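Local coordinates for hypothetical protein EF0006 (Enterococcus faecalis, PDB 2GMQ), which is of unknown function but, as a plasmid-encoded PrgU-like protein, probably takes part in the pheromone response of its host, at residues V35-K40 / P95-K100. Numbering follows the deposited sequence. Where two conformers were deposited one is given.
Sequences VKVRLK and PVFFIK
V37 and F97 face each other as a hydrogen-bonded antiparallel pair: V37 N donates to F97 O at 3.0 Å, and F97 N returns a bond to V37 O, both running nearly straight out from the carbonyl. The ladder continues on both sides. L39 N reaches P95 O at 3.0 Å with a C=O...N angle of 178°; P95 has no N-H to return to L39, which makes this pairing one-way, unlike the reciprocal V37–F97 pair. In the other direction I99 N meets V35 O at 2.9 Å from above the carbonyl plane. That oxygen is gripped twice, because a water donates to it and to I99 O, joining the two backbones a second time beside the I99–V35 bond. V37 O and F97 O also receive CA-H contacts, from V96 and K36.

The pairs K36–F98 and R38–V96 put their side chains on one face. K36 CG stands between the backbone N and the carbonyl carbon (chi1 67°) and the chain bends at chi3 (98°), which carries it alongside F98, CB over the rim of one ring face and CE 3.7 Å from CE1. A long aliphatic chain ending in a charge suits this partly exposed position. R38 lays CG near V96 CG2.

The V37/F97 face carries apolar side chains that are buried: beta-branched valine favours the extended backbone, and the phenylalanine ring fills the core. V37 CG2 touches F97 CB at 4.1 Å, and L39 CD2 comes to the edge of the F97 ring. Backbone bonds from V35, K36 and R38 to strand 23-27, and from V96 to I83, make this the central antiparallel pair of a four-stranded sheet in the PrgU-like domain, with the V37/F97 face packed on L64 of strand 63-68.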
ATOM      1  N   VAL A  35      -9.289 -21.125   3.873  1.00 25.60           N
ATOM      2  CA  VAL A  35      -9.060 -22.162   4.891  1.00 26.75           C
ATOM      3  C   VAL A  35      -8.882 -21.412   6.226  1.00 26.90           C
ATOM      4  O   VAL A  35      -9.451 -21.794   7.259  1.00 29.01           O
ATOM      5  CB  VAL A  35      -7.773 -22.991   4.541  1.00 27.59           C
ATOM      6  CG1 VAL A  35      -7.324 -23.866   5.762  1.00 27.85           C
ATOM      7  CG2 VAL A  35      -8.012 -23.876   3.303  1.00 26.96           C
ATOM      8  N   LYS A  36      -8.047 -20.374   6.193  1.00 27.22           N
ATOM      9  CA  LYS A  36      -7.791 -19.664   7.445  1.00 27.69           C
ATOM     10  C   LYS A  36      -7.319 -18.221   7.173  1.00 28.18           C
ATOM     11  O   LYS A  36      -6.947 -17.888   6.040  1.00 28.53           O
ATOM     12  CB  LYS A  36      -6.748 -20.443   8.276  1.00 28.25           C
ATOM     13  CG  LYS A  36      -5.371 -20.448   7.632  1.00 30.94           C
ATOM     14  CD  LYS A  36      -4.278 -20.976   8.548  1.00 32.48           C
ATOM     15  CE  LYS A  36      -3.948 -22.442   8.300  1.00 37.08           C
ATOM     16  NZ  LYS A  36      -2.638 -22.801   9.097  1.00 39.44           N
ATOM     17  N   VAL A  37      -7.456 -17.364   8.201  1.00 26.69           N
ATOM     18  CA  VAL A  37      -7.006 -15.975   8.087  1.00 27.08           C
ATOM     19  C   VAL A  37      -6.137 -15.761   9.354  1.00 26.46           C
ATOM     20  O   VAL A  37      -6.420 -16.351  10.458  1.00 27.14           O
ATOM     21  CB  VAL A  37      -8.147 -14.939   8.089  1.00 26.69           C
ATOM     22  CG1 VAL A  37      -9.231 -15.296   7.023  1.00 26.55           C
ATOM     23  CG2 VAL A  37      -8.855 -14.899   9.415  1.00 32.03           C
ATOM     24  N   ARG A  38      -5.076 -14.995   9.198  1.00 25.78           N
ATOM     25  CA  ARG A  38      -4.222 -14.699  10.290  1.00 27.16           C
ATOM     26  C   ARG A  38      -4.107 -13.210  10.401  1.00 26.89           C
ATOM     27  O   ARG A  38      -3.879 -12.549   9.409  1.00 28.37           O
ATOM     28  CB  ARG A  38      -2.888 -15.362   9.920  1.00 28.79           C
ATOM     29  CG  ARG A  38      -1.714 -14.996  10.693  1.00 30.53           C
ATOM     30  CD  ARG A  38      -0.462 -15.532   9.898  1.00 39.60           C
ATOM     31  NE  ARG A  38       0.712 -14.906  10.470  1.00 42.53           N
ATOM     32  CZ  ARG A  38       1.747 -15.563  11.012  1.00 46.80           C
ATOM     33  NH1 ARG A  38       1.758 -16.908  11.028  1.00 43.39           N
ATOM     34  NH2 ARG A  38       2.762 -14.871  11.544  1.00 47.60           N
ATOM     35  N   LEU A  39      -4.183 -12.642  11.616  1.00 27.17           N
ATOM     36  CA  LEU A  39      -4.015 -11.204  11.737  1.00 26.91           C
ATOM     37  C   LEU A  39      -2.592 -10.789  11.413  1.00 26.80           C
ATOM     38  O   LEU A  39      -1.591 -11.459  11.796  1.00 27.06           O
ATOM     39  CB  LEU A  39      -4.316 -10.709  13.189  1.00 27.61           C
ATOM     40  CG  LEU A  39      -5.748 -10.248  13.430  1.00 30.06           C
ATOM     41  CD1 LEU A  39      -6.094  -9.002  12.751  1.00 28.48           C
ATOM     42  CD2 LEU A  39      -6.759 -11.381  13.012  1.00 33.22           C
ATOM     43  N   LYS A  40      -2.489  -9.653  10.738  1.00 26.51           N
ATOM     44  CA  LYS A  40      -1.190  -9.058  10.477  0.50 25.58           C
ATOM     45  C   LYS A  40      -0.504  -8.604  11.773  1.00 25.49           C
ATOM     46  O   LYS A  40      -1.162  -8.367  12.808  1.00 23.84           O
ATOM     47  CB  LYS A  40      -1.327  -7.908   9.488  0.50 27.10           C
ATOM     48  CG  LYS A  40      -1.299  -8.401   8.033  0.50 26.88           C
ATOM     49  CD  LYS A  40      -1.445  -7.240   7.103  0.50 30.27           C
ATOM     50  CE  LYS A  40      -1.315  -7.663   5.648  0.50 26.97           C
ATOM     51  NZ  LYS A  40      -2.231  -6.866   4.805  0.50 27.57           N
ATOM     52  N   PRO A  95      -3.382 -13.889  16.362  1.00 27.44           N
ATOM     53  CA  PRO A  95      -4.581 -14.756  16.278  1.00 26.50           C
ATOM     54  C   PRO A  95      -4.770 -15.323  14.865  1.00 27.13           C
ATOM     55  O   PRO A  95      -4.587 -14.571  13.904  1.00 25.61           O
ATOM     56  CB  PRO A  95      -5.758 -13.802  16.537  1.00 28.58           C
ATOM     57  CG  PRO A  95      -5.237 -12.505  16.825  1.00 31.60           C
ATOM     58  CD  PRO A  95      -3.717 -12.481  16.644  1.00 27.09           C
ATOM     59  N   VAL A  96      -5.257 -16.583  14.774  1.00 27.50           N
ATOM     60  CA  VAL A  96      -5.567 -17.229  13.519  1.00 27.34           C
ATOM     61  C   VAL A  96      -6.964 -17.827  13.688  1.00 27.48           C
ATOM     62  O   VAL A  96      -7.253 -18.433  14.767  1.00 25.90           O
ATOM     63  CB  VAL A  96      -4.577 -18.393  13.284  1.00 29.09           C
ATOM     64  CG1 VAL A  96      -4.934 -19.205  12.058  1.00 28.10           C
ATOM     65  CG2 VAL A  96      -3.114 -17.874  13.324  1.00 32.17           C
ATOM     66  N   PHE A  97      -7.763 -17.700  12.624  1.00 27.44           N
ATOM     67  CA  PHE A  97      -9.134 -18.304  12.662  1.00 28.18           C
ATOM     68  C   PHE A  97      -9.264 -19.241  11.493  1.00 29.86           C
ATOM     69  O   PHE A  97      -8.773 -18.917  10.393  1.00 30.38           O
ATOM     70  CB  PHE A  97     -10.192 -17.230  12.506  1.00 29.82           C
ATOM     71  CG  PHE A  97     -10.209 -16.285  13.666  1.00 27.25           C
ATOM     72  CD1 PHE A  97     -10.976 -16.586  14.811  1.00 28.60           C
ATOM     73  CD2 PHE A  97      -9.472 -15.064  13.587  1.00 30.11           C
ATOM     74  CE1 PHE A  97     -11.006 -15.726  15.934  1.00 28.14           C
ATOM     75  CE2 PHE A  97      -9.484 -14.174  14.711  1.00 32.21           C
ATOM     76  CZ  PHE A  97     -10.245 -14.486  15.866  1.00 29.86           C
ATOM     77  N   PHE A  98      -9.955 -20.349  11.728  1.00 28.16           N
ATOM     78  CA  PHE A  98     -10.164 -21.317  10.647  1.00 26.90           C
ATOM     79  C   PHE A  98     -11.570 -21.126  10.173  1.00 26.68           C
ATOM     80  O   PHE A  98     -12.510 -21.135  10.975  1.00 29.45           O
ATOM     81  CB  PHE A  98      -9.937 -22.732  11.070  1.00 28.86           C
ATOM     82  CG  PHE A  98      -8.450 -23.032  11.349  1.00 30.89           C
ATOM     83  CD1 PHE A  98      -7.694 -23.717  10.404  1.00 30.76           C
ATOM     84  CD2 PHE A  98      -7.848 -22.522  12.472  1.00 30.18           C
ATOM     85  CE1 PHE A  98      -6.316 -23.972  10.634  1.00 33.75           C
ATOM     86  CE2 PHE A  98      -6.442 -22.757  12.763  1.00 32.95           C
ATOM     87  CZ  PHE A  98      -5.677 -23.472  11.833  1.00 34.36           C
ATOM     88  N   ILE A  99     -11.685 -20.938   8.876  1.00 26.09           N
ATOM     89  CA  ILE A  99     -12.984 -20.536   8.325  1.00 26.58           C
ATOM     90  C   ILE A  99     -13.890 -21.749   8.117  1.00 26.95           C
ATOM     91  O   ILE A  99     -13.523 -22.656   7.361  1.00 28.13           O
ATOM     92  CB  ILE A  99     -12.793 -19.746   7.048  1.00 25.03           C
ATOM     93  CG1 ILE A  99     -11.962 -18.451   7.261  1.00 26.41           C
ATOM     94  CG2 ILE A  99     -14.140 -19.282   6.493  1.00 28.82           C
ATOM     95  CD1 ILE A  99     -12.396 -17.681   8.475  1.00 27.87           C
ATOM     96  N   LYS A 100     -15.119 -21.663   8.655  1.00 25.98           N
ATOM     97  CA  LYS A 100     -16.151 -22.701   8.473  1.00 24.78           C
ATOM     98  C   LYS A 100     -17.094 -22.447   7.273  1.00 26.10           C
ATOM     99  O   LYS A 100     -17.417 -23.394   6.485  1.00 26.63           O
ATOM    100  CB  LYS A 100     -16.966 -22.773   9.782  1.00 24.56           C
ATOM    101  CG  LYS A 100     -18.219 -23.740   9.655  1.00 27.83           C
ATOM    102  CD  LYS A 100     -18.745 -24.156  10.961  1.00 31.81           C
ATOM    103  CE  LYS A 100     -19.304 -23.006  11.733  1.00 38.87           C
ATOM    104  NZ  LYS A 100     -19.985 -23.482  13.021  1.00 39.18           N
TER
HETATM  105  O   HOH W   1     -11.026 -23.937   7.358  1.00 30.38           O